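Local coordinates for protein endo-beta-1,2-glucanase (Talaromyces funiculosus, PDB 6IMV) that hydrolyses internal linkages of beta-1,2-glucan chains as an endo-acting fungal glycoside hydrolase, at residues A[56-60]-A[82-86]; A[139-143]-A[165-170]; A[157-162]-A[220-226]; A[202-207]-A[257-262]. All coordinates share one frame; numbering follows the deposited sequence.

Contact 2 (139-143 with 165-170) is the middle piece: its centre lies about 11 Å from that of contact 1 and about 12 Å from those of contacts 3 and 4, and it touches all three. Contacts 1 and 4 are farthest apart, about 23 Å between centres. Along the chain contact 1 closes before the others open; contact 3 then interlocks with both contact 2 and contact 4. Strand 160-162 of contact 3 runs into helix 163-182 of contact 2, which is followed by helix 186-210 of contact 4. Contact 1 meets one bound glucose and contacts 2 and 3 share another, whereas contact 4 packs two helices against each other, with no bound glucose in the contact.

Contact 1 (A[56-60]-A[82-86]); sequences GMSYD and KESLQ. With BGC (beta-D-glucopyranose), chain I.
Lys-82 leaves helix 80-94 toward residues 58-60 and reaches past Ser-58 to Asp-60. Its CB rests 3.9 Å from Ser-58 OG; CG and CD then pass Asp-60 OD1, and CE comes to 3.6 Å from that oxygen, beside O6 of the bound beta-D-glucopyranose. The chain bends at chi2 and again at chi4 (61°), which turns NZ off Asp-60 OD1, 4.4 Å away; NZ pairs instead with Asp-434 in a salt bridge. The next residue, Glu-83, grips Ser-58 with one oxygen. Its OE2 takes two donors: Ser-58 N at 3.0 Å, arriving nearly along the C-O axis, and Ser-58 OG at 2.7 Å on the anti lone pair. OE1 faces Met-57 CE and is itself bound by Lys-123 and Tyr-127. Replacing Glu-83 by alanine would probably leave Ser-58 N without its acceptor and Lys-123 short of a counter-charge. With CG of Asp-60 swung opposite the backbone N (chi1 177°), the carboxylate reaches the sugar and splits between two hydroxyls: O6 donates to Asp-60 OD1 (2.7 Å) and O4 to OD2 (2.6 Å), with His-75 also on OD2. This is one wall of a glucose-binding pocket, completed in part by Asn-348.

Contact 2 (A[139-143]-A[165-170]); sequences GFLPW and DNGELL. With BGC (beta-D-glucopyranose), chain D.
Asp-165 OD2 lies near Trp-143 NE1, and the two side chains close on the same bound sugar. The Asp-165 carboxylate receives two neighbouring hydroxyls of the beta-D-glucopyranose, O4 on OD1 at 2.6 Å and O3 on OD2, while Ser-81 also bonds to OD2. Trp-143 NE1 donates to O4 from the indole edge, 2.9 Å long and nearly straight at 176°. Next comes Asn-166, whose amide reads both backbone groups of one residue: Leu-141 N donates to OD1 at 3.0 Å, tilted slightly from the carbonyl plane, and ND2 donates to Leu-141 O at 2.9 Å with that oxygen close to the amide plane. ND2 also bonds to Pro-162 O. The torsion of Asn-166 (CG anti to the carbonyl carbon, chi1 -80°) swings the amide up against the loop, and OD1 sits at the edge of the Phe-140 ring, whose plane stands almost perpendicular to the amide. A leucine in place of the asparagine would probably leave N and O of Leu-141, and Pro-162 O, without these partners. Leu-169 follows; its CD2 meets Leu-141 CD1 at 3.8 Å, the two side chains crossing at about a right angle, and Leu-170 CD1 touches Phe-140 CE1. Polar groups thus fix the loop to helix 163-182 and apolar side chains pack beside it, which probably helps keep Trp-143 and Asp-165 placed to share O4, which donates to Asp-165 and accepts from Trp-143.

Contact 3 (A[157-162]-A[220-226]); sequences WNNRVP and VTDIKNQ. With NAG (2-acetamido-2-deoxy-beta-D-glucopyranose), chain G; BGC (beta-D-glucopyranose), chain D.
The indole of Trp-157 and the guanidinium of Arg-160 are the flat groups, and Val-220 touches both. Arg-160 NH1 lies 3.2 Å above one face of the indole, over its centre; at the ring edge, in plane, are Arg-160 O and O6 of the bound beta-D-glucopyranose, while Val-220 CG2 meets Trp-157 CH2 obliquely at 4.0 Å. The guanidinium in turn carries Trp-157 CZ3 over one face and has Asp-222 OD1 near its edge, too far for a salt bridge; NE pairs with Glu-240 instead. Three amides lock the other end. Asn-159 OD1 takes Gln-226 N at 2.7 Å, nearly end-on to its C=O. Gln-226 has CG between its backbone N and carbonyl carbon (chi1 62°) and runs extended from there, which carries its amide back to the turn: OE1 accepts from Asn-159 N at 2.8 Å, and NE2 donates to Asn-158 OD1 at 3.0 Å, while Asn-158 ND2 is bound to Trp-155 O. These bonds clamp a type II turn, 157-160, whose third residue, Asn-159, has positive phi. Nearby, Asn-225 ND2 bears an N-linked glycan. Antiparallel bonds between Val-161 and Thr-221 run both ways, and Ile-223 N donates to Asn-159 O. Strand 220-223 is the middle strand of its sheet, with 160-162 and 237-239 on its two sides; Phe-210 of helix 186-210 packs on the Val-161 and Thr-221 face, and Pro-162 is the N-cap of helix 163-182.

Contact 4 (A[202-207]-A[257-262]); sequences TKTTAA and WLQFFG
Lys-203 lies across the ring of Phe-261 where two helices cross, 186-210 over 252-261, an arrangement consistent with the (alpha/alpha)6 barrel of this glycoside hydrolase family. The local axes pass 9.5 Å apart at a crossing angle of -117°. The lysine chain, extended beyond CG, first runs along Phe-261 CB and then puts CE over the ring face, 3.5 Å from the centroid, a CH-pi contact. NZ follows at 4.1 Å from the centroid, 25° off the normal, giving a cation-pi interaction, and also forms a salt bridge with Asp-200. Phe-261 is thus sandwiched: Lys-203 covers one face, Phe-260 CB the opposite one. Its own CD2 sits over one face of the Trp-257 indole, toward the rim, so Phe-261 is wedged between Lys-203, Phe-260 CB and that indole. Trp-257 has CG anti to its backbone N (chi1 -159°), and that carries the indole out to helix 186-210. There NE1 makes a weak hydrogen bond to Thr-202 OG1 at 3.2 Å, an oxygen also hydrogen-bonded to Met-199 O, while Ala-206 CB lies at the indole edge, 4.3 Å from Trp-257 CD1. Farther along, the small side chains of Ala-206 and Ala-207 let Leu-258 come close: its CD2 reaches within 3.9 Å of Ala-206 CB and fits against the backbone between the two alanines. At the end of the crossing a single water ties the backbones together, accepting from Ala-207 N and donating to Lys-203 O (2.7 Å) and to Gly-262 O (2.8 Å).

Contact 1 (A[56-60]-A[82-86])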
# COMPACT_ATOMS: atom_id res chain seq x y z
N GLY A 56 -7.05 -12.00 -14.32
CA GLY A 56 -6.62 -10.63 -14.09
C GLY A 56 -6.43 -10.29 -12.62
O GLY A 56 -6.32 -9.12 -12.28
N MET A 57 -6.39 -11.30 -11.75
CA MET A 57 -6.38 -11.10 -10.30
C MET A 57 -4.94 -11.17 -9.77
O MET A 57 -4.15 -11.99 -10.23
CB MET A 57 -7.23 -12.16 -9.59
CG MET A 57 -8.70 -12.11 -9.97
SD MET A 57 -9.48 -10.53 -9.55
CE MET A 57 -9.15 -10.40 -7.80
N SER A 58 -4.65 -10.33 -8.76
CA SER A 58 -3.37 -10.36 -8.07
C SER A 58 -3.23 -11.66 -7.28
O SER A 58 -4.23 -12.24 -6.84
CB SER A 58 -3.17 -9.17 -7.17
OG SER A 58 -4.07 -9.18 -6.08
N TYR A 59 -1.99 -12.13 -7.17
CA TYR A 59 -1.53 -12.98 -6.08
C TYR A 59 -0.80 -12.09 -5.07
O TYR A 59 -0.15 -11.14 -5.50
CB TYR A 59 -0.54 -14.03 -6.57
CG TYR A 59 -1.08 -15.02 -7.56
CD1 TYR A 59 -2.13 -15.87 -7.23
CD2 TYR A 59 -0.55 -15.11 -8.84
CE1 TYR A 59 -2.63 -16.78 -8.15
CE2 TYR A 59 -1.04 -16.02 -9.77
CZ TYR A 59 -2.08 -16.85 -9.42
OH TYR A 59 -2.57 -17.75 -10.32
N ASP A 60 -0.82 -12.45 -3.78
CA ASP A 60 -0.05 -11.74 -2.77
C ASP A 60 1.40 -11.59 -3.24
O ASP A 60 2.02 -10.54 -3.06
CB ASP A 60 -0.09 -12.46 -1.42
CG ASP A 60 0.77 -11.79 -0.36
OD1 ASP A 60 0.62 -10.58 -0.17
OD2 ASP A 60 1.58 -12.50 0.27
N LYS A 82 -3.89 -5.54 -2.01
CA LYS A 82 -2.91 -5.77 -3.10
C LYS A 82 -3.53 -5.34 -4.44
O LYS A 82 -2.86 -4.77 -5.29
CB LYS A 82 -2.46 -7.24 -3.15
CG LYS A 82 -1.83 -7.75 -1.86
CD LYS A 82 -2.81 -8.40 -0.91
CE LYS A 82 -2.27 -8.53 0.50
NZ LYS A 82 -1.95 -7.20 1.08
N GLU A 83 -4.82 -5.61 -4.61
CA GLU A 83 -5.58 -5.11 -5.76
C GLU A 83 -5.40 -3.59 -5.91
O GLU A 83 -5.24 -3.11 -7.01
CB GLU A 83 -7.06 -5.44 -5.60
CG GLU A 83 -7.36 -6.92 -5.71
CD GLU A 83 -7.20 -7.51 -7.10
OE1 GLU A 83 -7.98 -7.12 -8.00
OE2 GLU A 83 -6.29 -8.35 -7.28
N SER A 84 -5.41 -2.86 -4.79
CA SER A 84 -5.29 -1.40 -4.79
C SER A 84 -3.94 -0.97 -5.37
O SER A 84 -3.89 0.00 -6.12
CB SER A 84 -5.55 -0.82 -3.40
OG SER A 84 -4.40 -0.88 -2.60
N LEU A 85 -2.87 -1.74 -5.09
CA LEU A 85 -1.53 -1.41 -5.57
C LEU A 85 -1.44 -1.64 -7.09
O LEU A 85 -0.84 -0.84 -7.81
CB LEU A 85 -0.48 -2.22 -4.81
CG LEU A 85 -0.33 -1.85 -3.33
CD1 LEU A 85 0.59 -2.83 -2.61
CD2 LEU A 85 0.18 -0.43 -3.15
N GLN A 86 -2.05 -2.73 -7.56
CA GLN A 86 -2.08 -3.09 -8.96
C GLN A 86 -2.91 -2.06 -9.74
O GLN A 86 -2.49 -1.58 -10.79
CB GLN A 86 -2.65 -4.51 -9.09
CG GLN A 86 -2.73 -5.03 -10.52
CD GLN A 86 -3.39 -6.39 -10.57
OE1 GLN A 86 -4.09 -6.79 -9.64
NE2 GLN A 86 -3.19 -7.10 -11.66
C2 BGC I . -0.18 -12.18 5.35
C3 BGC I . 0.98 -12.59 4.43
C4 BGC I . 1.22 -11.56 3.31
C5 BGC I . 1.27 -10.15 3.91
C6 BGC I . 1.44 -9.05 2.85
C1 BGC I . -0.01 -10.74 5.82
O1 BGC I . -1.07 -10.28 6.66
O2 BGC I . -0.17 -13.02 6.50
O3 BGC I . 0.72 -13.88 3.85
O4 BGC I . 2.44 -11.84 2.58
O5 BGC I . 0.09 -9.90 4.67
O6 BGC I . 0.29 -9.02 2.02

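Contact 2 (A[139-143]-A[165-170])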
# COMPACT_ATOMS: atom_id res chain seq x y z
N GLY A 139 -20.45 -6.60 -3.04
CA GLY A 139 -19.56 -6.02 -4.05
C GLY A 139 -18.15 -5.74 -3.53
O GLY A 139 -17.29 -5.27 -4.29
N PHE A 140 -17.91 -6.04 -2.25
CA PHE A 140 -16.62 -5.95 -1.61
C PHE A 140 -15.91 -7.29 -1.73
O PHE A 140 -16.54 -8.30 -2.07
CB PHE A 140 -16.79 -5.56 -0.14
CG PHE A 140 -17.43 -4.22 0.07
CD1 PHE A 140 -16.69 -3.05 -0.06
CD2 PHE A 140 -18.78 -4.11 0.40
CE1 PHE A 140 -17.28 -1.82 0.15
CE2 PHE A 140 -19.36 -2.87 0.60
CZ PHE A 140 -18.61 -1.73 0.48
N LEU A 141 -14.60 -7.30 -1.45
CA LEU A 141 -13.79 -8.51 -1.56
C LEU A 141 -13.25 -8.90 -0.18
O LEU A 141 -12.66 -8.07 0.52
CB LEU A 141 -12.63 -8.28 -2.52
CG LEU A 141 -12.99 -7.92 -3.96
CD1 LEU A 141 -11.73 -7.67 -4.77
CD2 LEU A 141 -13.84 -9.01 -4.60
N PRO A 142 -13.35 -10.19 0.20
CA PRO A 142 -12.63 -10.73 1.34
C PRO A 142 -11.19 -11.02 0.90
O PRO A 142 -10.86 -10.73 -0.23
CB PRO A 142 -13.40 -12.03 1.61
CG PRO A 142 -13.73 -12.51 0.22
CD PRO A 142 -14.07 -11.24 -0.54
N TRP A 143 -10.38 -11.60 1.77
CA TRP A 143 -9.19 -12.32 1.30
C TRP A 143 -9.66 -13.50 0.44
O TRP A 143 -10.61 -14.19 0.82
CB TRP A 143 -8.32 -12.78 2.47
CG TRP A 143 -7.56 -11.68 3.13
CD1 TRP A 143 -8.06 -10.70 3.93
CD2 TRP A 143 -6.14 -11.45 3.07
NE1 TRP A 143 -7.06 -9.88 4.36
CE2 TRP A 143 -5.87 -10.31 3.85
CE3 TRP A 143 -5.07 -12.10 2.43
CZ2 TRP A 143 -4.58 -9.80 3.99
CZ3 TRP A 143 -3.80 -11.60 2.58
CH2 TRP A 143 -3.56 -10.46 3.35
N ASP A 165 -9.01 -3.00 3.67
CA ASP A 165 -8.48 -3.39 2.36
C ASP A 165 -9.39 -2.83 1.26
O ASP A 165 -8.90 -2.43 0.21
CB ASP A 165 -8.38 -4.91 2.24
CG ASP A 165 -7.61 -5.56 3.36
OD1 ASP A 165 -8.13 -5.55 4.49
OD2 ASP A 165 -6.50 -6.05 3.10
N ASN A 166 -10.70 -2.85 1.51
CA ASN A 166 -11.69 -2.42 0.52
C ASN A 166 -11.61 -0.90 0.35
O ASN A 166 -11.74 -0.39 -0.78
CB ASN A 166 -13.08 -2.95 0.87
CG ASN A 166 -13.23 -4.39 0.42
OD1 ASN A 166 -13.41 -4.66 -0.76
ND2 ASN A 166 -13.10 -5.33 1.35
N GLY A 167 -11.37 -0.17 1.44
CA GLY A 167 -11.18 1.29 1.37
C GLY A 167 -10.06 1.65 0.40
O GLY A 167 -10.20 2.57 -0.42
N GLU A 168 -8.96 0.90 0.49
CA GLU A 168 -7.79 1.09 -0.37
C GLU A 168 -8.17 0.84 -1.84
O GLU A 168 -7.84 1.65 -2.70
CB GLU A 168 -6.63 0.20 0.07
CG GLU A 168 -6.10 0.57 1.44
CD GLU A 168 -5.09 -0.39 2.05
OE1 GLU A 168 -5.07 -1.56 1.63
OE2 GLU A 168 -4.34 0.03 2.93
N LEU A 169 -8.87 -0.26 -2.11
CA LEU A 169 -9.23 -0.63 -3.48
C LEU A 169 -10.16 0.42 -4.10
O LEU A 169 -10.01 0.78 -5.27
CB LEU A 169 -9.90 -2.01 -3.47
CG LEU A 169 -10.44 -2.50 -4.81
CD1 LEU A 169 -9.38 -2.46 -5.90
CD2 LEU A 169 -10.99 -3.91 -4.67
N LEU A 170 -11.14 0.91 -3.33
CA LEU A 170 -12.19 1.75 -3.88
C LEU A 170 -11.63 3.07 -4.41
O LEU A 170 -11.99 3.49 -5.52
CB LEU A 170 -13.28 1.96 -2.82
CG LEU A 170 -14.17 0.74 -2.61
CD1 LEU A 170 -14.95 0.85 -1.31
CD2 LEU A 170 -15.09 0.54 -3.80
C2 BGC D . -4.62 -5.66 7.49
C3 BGC D . -5.61 -6.14 6.44
C4 BGC D . -6.56 -7.17 7.05
C5 BGC D . -7.24 -6.53 8.27
C6 BGC D . -8.20 -7.43 9.02
C1 BGC D . -5.36 -5.14 8.71
O2 BGC D . -3.86 -4.57 6.98
O3 BGC D . -4.95 -6.74 5.33
O4 BGC D . -7.54 -7.54 6.09
O5 BGC D . -6.26 -6.12 9.21
O6 BGC D . -7.51 -8.57 9.47

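Contact 3 (A[157-162]-A[220-226])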
# COMPACT_ATOMS: atom_id res chain seq x y z
N TRP A 157 -11.70 -16.64 5.51
CA TRP A 157 -12.42 -15.42 5.18
C TRP A 157 -13.79 -15.70 4.55
O TRP A 157 -14.46 -14.78 4.12
CB TRP A 157 -11.52 -14.52 4.33
CG TRP A 157 -10.50 -13.85 5.18
CD1 TRP A 157 -9.27 -14.34 5.54
CD2 TRP A 157 -10.63 -12.59 5.87
NE1 TRP A 157 -8.63 -13.47 6.37
CE2 TRP A 157 -9.44 -12.38 6.59
CE3 TRP A 157 -11.64 -11.62 5.95
CZ2 TRP A 157 -9.23 -11.24 7.37
CZ3 TRP A 157 -11.43 -10.49 6.71
CH2 TRP A 157 -10.24 -10.31 7.42
N ASN A 158 -14.25 -16.96 4.59
CA ASN A 158 -15.66 -17.24 4.35
C ASN A 158 -16.48 -16.38 5.31
O ASN A 158 -16.18 -16.34 6.48
CB ASN A 158 -16.00 -18.72 4.50
CG ASN A 158 -15.43 -19.54 3.37
OD1 ASN A 158 -15.85 -19.39 2.22
ND2 ASN A 158 -14.43 -20.36 3.66
N ASN A 159 -17.48 -15.67 4.79
CA ASN A 159 -18.45 -14.91 5.59
C ASN A 159 -17.78 -13.81 6.44
O ASN A 159 -18.31 -13.41 7.47
CB ASN A 159 -19.26 -15.86 6.47
CG ASN A 159 -20.04 -16.85 5.64
OD1 ASN A 159 -20.66 -16.47 4.64
ND2 ASN A 159 -19.97 -18.11 6.01
N ARG A 160 -16.63 -13.31 6.00
CA ARG A 160 -15.91 -12.25 6.71
C ARG A 160 -15.36 -11.28 5.67
O ARG A 160 -14.82 -11.76 4.65
CB ARG A 160 -14.75 -12.81 7.55
CG ARG A 160 -15.17 -13.73 8.69
CD ARG A 160 -13.98 -14.41 9.34
NE ARG A 160 -13.18 -13.47 10.12
CZ ARG A 160 -11.91 -13.15 9.88
NH1 ARG A 160 -11.20 -13.81 8.98
NH2 ARG A 160 -11.34 -12.17 10.56
N VAL A 161 -15.49 -9.96 5.92
CA VAL A 161 -15.01 -8.97 4.96
C VAL A 161 -14.37 -7.80 5.70
O VAL A 161 -14.94 -7.28 6.66
CB VAL A 161 -16.12 -8.55 3.98
CG1 VAL A 161 -17.28 -7.83 4.68
CG2 VAL A 161 -15.57 -7.69 2.85
N PRO A 162 -13.15 -7.38 5.30
CA PRO A 162 -12.43 -6.30 5.97
C PRO A 162 -12.65 -4.94 5.28
O PRO A 162 -12.52 -4.84 4.03
CB PRO A 162 -10.98 -6.76 5.79
CG PRO A 162 -10.96 -7.34 4.38
CD PRO A 162 -12.35 -7.95 4.20
N VAL A 220 -13.78 -5.69 10.63
CA VAL A 220 -14.20 -6.89 9.92
C VAL A 220 -15.69 -7.11 10.18
O VAL A 220 -16.12 -7.11 11.32
CB VAL A 220 -13.38 -8.12 10.35
CG1 VAL A 220 -13.86 -9.39 9.66
CG2 VAL A 220 -11.89 -7.92 10.11
N THR A 221 -16.46 -7.27 9.09
CA THR A 221 -17.87 -7.59 9.19
C THR A 221 -18.05 -9.10 8.99
O THR A 221 -17.52 -9.68 8.05
CB THR A 221 -18.70 -6.79 8.19
OG1 THR A 221 -18.71 -5.43 8.62
CG2 THR A 221 -20.12 -7.29 8.05
N ASP A 222 -18.80 -9.70 9.92
CA ASP A 222 -19.25 -11.08 9.85
C ASP A 222 -20.61 -11.10 9.14
O ASP A 222 -21.54 -10.35 9.50
CB ASP A 222 -19.34 -11.69 11.25
CG ASP A 222 -17.98 -11.84 11.91
OD1 ASP A 222 -16.98 -11.99 11.18
OD2 ASP A 222 -17.92 -11.77 13.13
N ILE A 223 -20.68 -11.94 8.10
CA ILE A 223 -21.83 -12.11 7.23
C ILE A 223 -22.52 -13.42 7.62
O ILE A 223 -21.85 -14.42 7.75
CB ILE A 223 -21.38 -12.12 5.75
CG1 ILE A 223 -20.47 -10.94 5.42
CG2 ILE A 223 -22.59 -12.20 4.82
CD1 ILE A 223 -19.84 -11.03 4.04
N LYS A 224 -23.83 -13.41 7.80
CA LYS A 224 -24.53 -14.65 8.15
C LYS A 224 -24.24 -15.71 7.09
O LYS A 224 -23.82 -16.80 7.42
CB LYS A 224 -26.05 -14.45 8.25
CG LYS A 224 -26.81 -15.71 8.63
CD LYS A 224 -26.35 -16.29 9.95
CE LYS A 224 -27.28 -17.35 10.51
NZ LYS A 224 -28.40 -16.74 11.24
N ASN A 225 -24.44 -15.37 5.81
CA ASN A 225 -24.23 -16.32 4.74
C ASN A 225 -23.94 -15.57 3.43
O ASN A 225 -24.82 -14.96 2.83
CB ASN A 225 -25.41 -17.30 4.65
CG ASN A 225 -25.20 -18.41 3.66
OD1 ASN A 225 -24.37 -18.29 2.75
ND2 ASN A 225 -25.94 -19.50 3.81
N GLN A 226 -22.68 -15.66 2.99
CA GLN A 226 -22.15 -15.01 1.77
C GLN A 226 -22.93 -15.42 0.51
O GLN A 226 -22.91 -14.70 -0.50
CB GLN A 226 -20.67 -15.35 1.62
CG GLN A 226 -20.37 -16.83 1.46
CD GLN A 226 -18.91 -17.18 1.70
OE1 GLN A 226 -18.10 -16.37 2.15
NE2 GLN A 226 -18.57 -18.42 1.41
C1 NAG G . -25.86 -20.62 2.90
C2 NAG G . -26.15 -21.99 3.53
C3 NAG G . -26.20 -23.08 2.46
C4 NAG G . -27.12 -22.71 1.31
C5 NAG G . -26.75 -21.33 0.77
C6 NAG G . -27.73 -20.90 -0.31
C7 NAG G . -25.26 -22.37 5.77
C8 NAG G . -24.03 -22.72 6.56
N2 NAG G . -25.09 -22.33 4.45
O3 NAG G . -26.67 -24.28 3.06
O4 NAG G . -26.97 -23.65 0.24
O5 NAG G . -26.79 -20.38 1.83
O6 NAG G . -29.06 -20.96 0.24
O7 NAG G . -26.35 -22.14 6.29
C2 BGC D . -4.62 -5.66 7.49
C3 BGC D . -5.61 -6.14 6.44
C4 BGC D . -6.56 -7.17 7.05
C5 BGC D . -7.24 -6.53 8.27
C6 BGC D . -8.20 -7.43 9.02
C1 BGC D . -5.36 -5.14 8.71
O2 BGC D . -3.86 -4.57 6.98
O3 BGC D . -4.95 -6.74 5.33
O4 BGC D . -7.54 -7.54 6.09
O5 BGC D . -6.26 -6.12 9.21
O6 BGC D . -7.51 -8.57 9.47
O HOH W 1 -22.06 -19.86 4.42
O HOH W 2 -18.36 -14.75 9.75

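Contact 4 (A[202-207]-A[257-262])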
# COMPACT_ATOMS: atom_id res chain seq x y z
N THR A 202 -20.94 -0.59 -4.56
CA THR A 202 -20.44 -0.64 -3.17
C THR A 202 -21.02 0.51 -2.33
O THR A 202 -21.15 0.38 -1.12
CB THR A 202 -18.91 -0.60 -3.08
OG1 THR A 202 -18.43 0.68 -3.49
CG2 THR A 202 -18.26 -1.70 -3.88
N LYS A 203 -21.32 1.65 -2.97
CA LYS A 203 -21.88 2.82 -2.27
C LYS A 203 -23.23 2.46 -1.64
O LYS A 203 -23.54 2.90 -0.52
CB LYS A 203 -22.03 4.01 -3.23
CG LYS A 203 -20.76 4.46 -3.94
CD LYS A 203 -20.99 5.64 -4.86
CE LYS A 203 -19.71 6.19 -5.47
NZ LYS A 203 -20.00 6.98 -6.68
N THR A 204 -24.00 1.62 -2.35
CA THR A 204 -25.35 1.22 -1.93
C THR A 204 -25.32 0.20 -0.78
O THR A 204 -26.30 0.10 -0.04
CB THR A 204 -26.17 0.68 -3.11
OG1 THR A 204 -25.71 -0.62 -3.47
CG2 THR A 204 -26.13 1.59 -4.32
N THR A 205 -24.22 -0.54 -0.60
CA THR A 205 -24.15 -1.61 0.41
C THR A 205 -23.25 -1.23 1.60
O THR A 205 -23.31 -1.90 2.63
CB THR A 205 -23.69 -2.93 -0.23
OG1 THR A 205 -22.38 -2.72 -0.78
CG2 THR A 205 -24.63 -3.42 -1.30
N ALA A 206 -22.42 -0.17 1.47
CA ALA A 206 -21.32 0.11 2.42
C ALA A 206 -21.83 0.29 3.86
O ALA A 206 -21.32 -0.34 4.77
CB ALA A 206 -20.54 1.32 1.97
N ALA A 207 -22.81 1.18 4.06
CA ALA A 207 -23.33 1.48 5.39
C ALA A 207 -23.99 0.23 6.00
O ALA A 207 -23.76 -0.11 7.17
CB ALA A 207 -24.29 2.65 5.31
N TRP A 257 -15.24 6.83 2.33
CA TRP A 257 -16.18 6.15 1.45
C TRP A 257 -17.60 6.24 2.02
O TRP A 257 -18.54 6.61 1.30
CB TRP A 257 -15.76 4.70 1.18
CG TRP A 257 -16.39 4.17 -0.06
CD1 TRP A 257 -17.43 3.29 -0.16
CD2 TRP A 257 -16.06 4.55 -1.41
NE1 TRP A 257 -17.75 3.08 -1.47
CE2 TRP A 257 -16.92 3.83 -2.26
CE3 TRP A 257 -15.11 5.41 -1.96
CZ2 TRP A 257 -16.85 3.95 -3.65
CZ3 TRP A 257 -15.04 5.53 -3.33
CH2 TRP A 257 -15.90 4.82 -4.16
N LEU A 258 -17.74 5.91 3.31
CA LEU A 258 -19.02 5.99 4.01
C LEU A 258 -19.53 7.44 4.01
O LEU A 258 -20.70 7.67 3.71
CB LEU A 258 -18.87 5.48 5.44
CG LEU A 258 -18.90 3.96 5.61
CD1 LEU A 258 -18.54 3.57 7.03
CD2 LEU A 258 -20.27 3.40 5.23
N GLN A 259 -18.66 8.39 4.35
CA GLN A 259 -19.09 9.78 4.47
C GLN A 259 -19.64 10.30 3.14
O GLN A 259 -20.73 10.86 3.10
CB GLN A 259 -17.96 10.70 4.93
CG GLN A 259 -18.29 12.17 4.74
CD GLN A 259 -17.39 13.09 5.51
OE1 GLN A 259 -16.58 12.66 6.32
NE2 GLN A 259 -17.54 14.39 5.28
N PHE A 260 -18.88 10.14 2.06
CA PHE A 260 -19.25 10.74 0.80
C PHE A 260 -20.38 9.97 0.11
O PHE A 260 -21.19 10.59 -0.55
CB PHE A 260 -18.04 10.87 -0.13
CG PHE A 260 -17.02 11.86 0.35
CD1 PHE A 260 -17.39 13.14 0.73
CD2 PHE A 260 -15.68 11.51 0.41
CE1 PHE A 260 -16.44 14.05 1.15
CE2 PHE A 260 -14.73 12.43 0.85
CZ PHE A 260 -15.11 13.70 1.22
N PHE A 261 -20.41 8.63 0.23
CA PHE A 261 -21.22 7.80 -0.66
C PHE A 261 -22.18 6.85 0.06
O PHE A 261 -22.99 6.20 -0.60
CB PHE A 261 -20.30 6.98 -1.56
CG PHE A 261 -19.38 7.82 -2.40
CD1 PHE A 261 -19.90 8.78 -3.26
CD2 PHE A 261 -18.00 7.65 -2.34
CE1 PHE A 261 -19.05 9.57 -4.03
CE2 PHE A 261 -17.16 8.43 -3.10
CZ PHE A 261 -17.68 9.39 -3.94
N GLY A 262 -22.11 6.76 1.39
CA GLY A 262 -22.79 5.71 2.13
C GLY A 262 -24.25 6.03 2.44
O GLY A 262 -24.97 5.13 2.85
O HOH W 3 -24.33 2.50 2.02